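Local structure of fluorescence recovery protein (Synechocystis sp., 4JDX) at residues F27-L38 with K65-D75. The protein binds the active, red form of the orange carotenoid protein and accelerates its return to the orange form, restoring phycobilisome fluorescence after photoprotective quenching. Residues are numbered along the deposited sequence; the frame is centred on the assembly and turned at random.
Sequences FRKAYQRELDGL and KRHEIDGKYDD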
loop_
_atom_site.group_PDB
_atom_site.type_symbol
_atom_site.label_atom_id
_atom_site.label_comp_id
_atom_site.label_asym_id
_atom_site.label_seq_id
_atom_site.Cartn_x
_atom_site.Cartn_y
_atom_site.Cartn_z
ATOM N N PHE A 27 19.596 16.695 4.724
ATOM C CA PHE A 27 18.950 15.545 4.097
ATOM C C PHE A 27 17.955 14.905 5.053
ATOM O O PHE A 27 16.798 14.681 4.706
ATOM C CB PHE A 27 19.988 14.495 3.685
ATOM C CG PHE A 27 20.459 14.621 2.261
ATOM C CD1 PHE A 27 20.229 15.771 1.530
ATOM C CD2 PHE A 27 21.126 13.573 1.651
ATOM C CE1 PHE A 27 20.662 15.876 0.222
ATOM C CE2 PHE A 27 21.558 13.673 0.344
ATOM C CZ PHE A 27 21.326 14.824 -0.370
ATOM N N ARG A 28 18.416 14.610 6.263
ATOM C CA ARG A 28 17.572 13.981 7.267
ATOM C C ARG A 28 16.370 14.863 7.588
ATOM O O ARG A 28 15.255 14.376 7.741
ATOM C CB ARG A 28 18.382 13.707 8.533
ATOM C CG ARG A 28 19.498 12.694 8.332
ATOM C CD ARG A 28 20.175 12.344 9.646
ATOM N NE ARG A 28 21.064 13.408 10.109
ATOM C CZ ARG A 28 22.385 13.422 9.948
ATOM N NH1 ARG A 28 23.011 12.425 9.335
ATOM N NH2 ARG A 28 23.093 14.445 10.410
ATOM N N LYS A 29 16.610 16.167 7.678
ATOM C CA LYS A 29 15.552 17.128 7.962
ATOM C C LYS A 29 14.467 17.049 6.890
ATOM O O LYS A 29 13.281 16.935 7.199
ATOM C CB LYS A 29 16.134 18.539 8.001
ATOM C CG LYS A 29 15.262 19.564 8.699
ATOM C CD LYS A 29 15.882 20.946 8.593
ATOM C CE LYS A 29 15.337 21.895 9.643
ATOM N NZ LYS A 29 16.249 22.004 10.818
ATOM N N ALA A 30 14.890 17.109 5.630
ATOM C CA ALA A 30 13.978 17.029 4.494
ATOM C C ALA A 30 13.249 15.692 4.500
ATOM O O ALA A 30 12.045 15.621 4.245
ATOM C CB ALA A 30 14.749 17.198 3.190
ATOM N N TYR A 31 13.996 14.633 4.793
ATOM C CA TYR A 31 13.446 13.288 4.878
ATOM C C TYR A 31 12.279 13.252 5.861
ATOM O O TYR A 31 11.219 12.700 5.560
ATOM C CB TYR A 31 14.533 12.299 5.306
ATOM C CG TYR A 31 14.025 10.900 5.578
ATOM C CD1 TYR A 31 13.482 10.129 4.563
ATOM C CD2 TYR A 31 14.096 10.350 6.849
ATOM C CE1 TYR A 31 13.017 8.851 4.809
ATOM C CE2 TYR A 31 13.634 9.075 7.101
ATOM C CZ TYR A 31 13.097 8.332 6.079
ATOM O OH TYR A 31 12.640 7.061 6.332
ATOM N N GLN A 32 12.475 13.852 7.030
ATOM C CA GLN A 32 11.427 13.911 8.039
ATOM C C GLN A 32 10.240 14.724 7.535
ATOM O O GLN A 32 9.089 14.393 7.817
ATOM C CB GLN A 32 11.969 14.507 9.338
ATOM C CG GLN A 32 12.975 13.607 10.041
ATOM C CD GLN A 32 12.353 12.318 10.540
ATOM O OE1 GLN A 32 11.177 12.284 10.893
ATOM N NE2 GLN A 32 13.138 11.246 10.567
ATOM N N ARG A 33 10.524 15.782 6.780
ATOM C CA ARG A 33 9.467 16.619 6.227
ATOM C C ARG A 33 8.637 15.826 5.224
ATOM O O ARG A 33 7.425 16.019 5.115
ATOM C CB ARG A 33 10.053 17.854 5.541
ATOM C CG ARG A 33 10.721 18.846 6.476
ATOM C CD ARG A 33 10.817 20.201 5.810
ATOM N NE ARG A 33 11.377 21.230 6.685
ATOM C CZ ARG A 33 12.528 21.867 6.483
ATOM N NH1 ARG A 33 13.287 21.602 5.429
ATOM N NH2 ARG A 33 12.926 22.785 7.348
ATOM N N GLU A 34 9.293 14.936 4.489
ATOM C CA GLU A 34 8.613 14.146 3.474
ATOM C C GLU A 34 7.728 13.084 4.124
ATOM O O GLU A 34 6.664 12.749 3.603
ATOM C CB GLU A 34 9.620 13.490 2.531
ATOM C CG GLU A 34 8.971 12.869 1.311
ATOM C CD GLU A 34 9.968 12.475 0.242
ATOM O OE1 GLU A 34 11.151 12.258 0.576
ATOM O OE2 GLU A 34 9.562 12.386 -0.936
ATOM N N LEU A 35 8.171 12.557 5.262
ATOM C CA LEU A 35 7.374 11.603 6.020
ATOM C C LEU A 35 6.092 12.262 6.504
ATOM O O LEU A 35 5.006 11.692 6.394
ATOM C CB LEU A 35 8.155 11.076 7.223
ATOM C CG LEU A 35 9.426 10.276 6.935
ATOM C CD1 LEU A 35 10.056 9.809 8.247
ATOM C CD2 LEU A 35 9.146 9.099 6.007
ATOM N N ASP A 36 6.225 13.469 7.042
ATOM C CA ASP A 36 5.080 14.205 7.560
ATOM C C ASP A 36 4.057 14.467 6.461
ATOM O O ASP A 36 2.856 14.281 6.661
ATOM C CB ASP A 36 5.534 15.523 8.191
ATOM C CG ASP A 36 6.237 15.321 9.519
ATOM O OD1 ASP A 36 6.005 14.276 10.163
ATOM O OD2 ASP A 36 7.017 16.205 9.924
ATOM N N GLY A 37 4.536 14.888 5.297
ATOM C CA GLY A 37 3.658 15.156 4.174
ATOM C C GLY A 37 2.996 13.880 3.692
ATOM O O GLY A 37 1.784 13.835 3.485
ATOM N N LEU A 38 3.801 12.835 3.525
ATOM C CA LEU A 38 3.310 11.546 3.060
ATOM C C LEU A 38 2.194 11.044 3.964
ATOM O O LEU A 38 1.107 10.693 3.504
ATOM C CB LEU A 38 4.441 10.519 3.045
ATOM C CG LEU A 38 4.010 9.101 2.661
ATOM C CD1 LEU A 38 3.294 9.119 1.317
ATOM C CD2 LEU A 38 5.206 8.157 2.632
ATOM N N LYS A 65 5.673 5.891 -3.796
ATOM C CA LYS A 65 6.289 6.929 -2.981
ATOM C C LYS A 65 7.339 6.324 -2.060
ATOM O O LYS A 65 8.323 6.976 -1.717
ATOM C CB LYS A 65 5.235 7.671 -2.156
ATOM C CG LYS A 65 5.516 9.158 -1.992
ATOM C CD LYS A 65 5.365 9.900 -3.314
ATOM C CE LYS A 65 5.456 11.409 -3.133
ATOM N NZ LYS A 65 6.755 11.833 -2.542
ATOM N N ARG A 66 7.133 5.071 -1.672
ATOM C CA ARG A 66 8.063 4.392 -0.779
ATOM C C ARG A 66 9.351 4.018 -1.509
ATOM O O ARG A 66 10.441 4.094 -0.940
ATOM C CB ARG A 66 7.422 3.139 -0.186
ATOM C CG ARG A 66 8.339 2.394 0.762
ATOM C CD ARG A 66 7.580 1.408 1.629
ATOM N NE ARG A 66 8.478 0.652 2.499
ATOM C CZ ARG A 66 8.077 -0.167 3.466
ATOM N NH1 ARG A 66 6.786 -0.337 3.705
ATOM N NH2 ARG A 66 8.972 -0.812 4.201
ATOM N N HIS A 67 9.219 3.615 -2.768
ATOM C CA HIS A 67 10.377 3.229 -3.566
ATOM C C HIS A 67 11.184 4.465 -3.944
ATOM O O HIS A 67 12.413 4.436 -3.968
ATOM C CB HIS A 67 9.943 2.485 -4.830
ATOM C CG HIS A 67 11.089 1.982 -5.653
ATOM N ND1 HIS A 67 11.327 2.415 -6.939
ATOM C CD2 HIS A 67 12.068 1.091 -5.368
ATOM C CE1 HIS A 67 12.401 1.808 -7.414
ATOM N NE2 HIS A 67 12.868 1.000 -6.480
ATOM N N GLU A 68 10.472 5.545 -4.247
ATOM C CA GLU A 68 11.085 6.829 -4.560
ATOM C C GLU A 68 11.962 7.287 -3.401
ATOM O O GLU A 68 13.129 7.633 -3.583
ATOM C CB GLU A 68 9.991 7.869 -4.811
ATOM C CG GLU A 68 10.493 9.284 -5.052
ATOM C CD GLU A 68 9.367 10.297 -5.090
ATOM O OE1 GLU A 68 8.195 9.878 -5.176
ATOM O OE2 GLU A 68 9.652 11.511 -5.030
ATOM N N ILE A 69 11.379 7.272 -2.208
ATOM C CA ILE A 69 12.047 7.749 -1.003
ATOM C C ILE A 69 13.254 6.894 -0.625
ATOM O O ILE A 69 14.270 7.414 -0.165
ATOM C CB ILE A 69 11.063 7.786 0.183
ATOM C CG1 ILE A 69 10.052 8.918 -0.019
ATOM C CG2 ILE A 69 11.810 7.952 1.508
ATOM C CD1 ILE A 69 8.960 8.970 1.029
ATOM N N ASP A 70 13.141 5.586 -0.824
ATOM C CA ASP A 70 14.218 4.665 -0.486
ATOM C C ASP A 70 15.532 5.071 -1.149
ATOM O O ASP A 70 16.607 4.862 -0.587
ATOM C CB ASP A 70 13.855 3.237 -0.906
ATOM C CG ASP A 70 12.817 2.602 0.004
ATOM O OD1 ASP A 70 12.658 3.067 1.152
ATOM O OD2 ASP A 70 12.168 1.628 -0.431
ATOM N N GLY A 71 15.443 5.661 -2.338
ATOM C CA GLY A 71 16.627 5.996 -3.108
ATOM C C GLY A 71 16.752 7.468 -3.459
ATOM O O GLY A 71 17.594 7.843 -4.276
ATOM N N LYS A 72 15.930 8.309 -2.838
ATOM C CA LYS A 72 15.899 9.731 -3.175
ATOM C C LYS A 72 17.067 10.513 -2.576
ATOM O O LYS A 72 17.586 11.437 -3.199
ATOM C CB LYS A 72 14.583 10.367 -2.716
ATOM C CG LYS A 72 14.570 11.883 -2.848
ATOM C CD LYS A 72 13.286 12.489 -2.317
ATOM C CE LYS A 72 12.215 12.549 -3.388
ATOM N NZ LYS A 72 11.097 13.440 -2.985
ATOM N N TYR A 73 17.474 10.143 -1.366
ATOM C CA TYR A 73 18.489 10.902 -0.641
ATOM C C TYR A 73 19.889 10.354 -0.885
ATOM O O TYR A 73 20.545 9.851 0.025
ATOM C CB TYR A 73 18.147 10.931 0.851
ATOM C CG TYR A 73 16.842 11.651 1.107
ATOM C CD1 TYR A 73 16.809 13.029 1.279
ATOM C CD2 TYR A 73 15.637 10.963 1.137
ATOM C CE1 TYR A 73 15.621 13.695 1.494
ATOM C CE2 TYR A 73 14.444 11.623 1.353
ATOM C CZ TYR A 73 14.442 12.990 1.529
ATOM O OH TYR A 73 13.260 13.660 1.744
ATOM N N ASP A 74 20.335 10.473 -2.131
ATOM C CA ASP A 74 21.642 9.989 -2.547
ATOM C C ASP A 74 22.690 11.088 -2.368
ATOM O O ASP A 74 22.598 12.149 -2.985
ATOM C CB ASP A 74 21.577 9.552 -4.011
ATOM C CG ASP A 74 22.812 8.805 -4.455
ATOM O OD1 ASP A 74 23.793 8.749 -3.685
ATOM O OD2 ASP A 74 22.806 8.276 -5.586
ATOM N N ASP A 75 23.687 10.827 -1.527
ATOM C CA ASP A 75 24.673 11.841 -1.165
ATOM C C ASP A 75 25.912 11.790 -2.057
ATOM O O ASP A 75 26.878 12.520 -1.828
ATOM C CB ASP A 75 25.091 11.668 0.298
ATOM C CG ASP A 75 25.941 10.434 0.520
ATOM O OD1 ASP A 75 26.749 10.432 1.472
ATOM O OD2 ASP A 75 25.805 9.467 -0.257
#
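Y73, just beyond the end of helix 53-70, packs its ring against helix 17-47 between F27 and Y31. Its CD1 edge points at one face of F27 in a T-shaped pair, while CB of Y31 lies over a face of Y73, 4.1 Å from the ring centroid; the Y31 ring turns its edge to the face of Y73 in an offset edge-to-face pair, planes at 86°. With CG set anti to the backbone N (chi1 173°), Y31 also brings CE1 to within 3.6 Å of CG2 of I69. V83 and L87 of helix 80-89 pack on F27. The phenol OH donates to OE1 of E34 (2.8 Å), arriving from above the carboxylate plane. Were Y73 an alanine, a gap would probably open between F27 and Y31 and E34 OE1 would lose its phenolic donor. Against this tight aromatic cluster stands a charged, partly solvent-exposed side. There E34 OE2 accepts a salt-bridging hydrogen bond from NZ of K72 (2.8 Å), whose strongest partner is E90, and a longer salt bridge from K65; E68 binds K72 weakly and K65 at longer range. The two lysines probably offset the repulsion between E34 and E68, favouring an ionised E34 despite its burial.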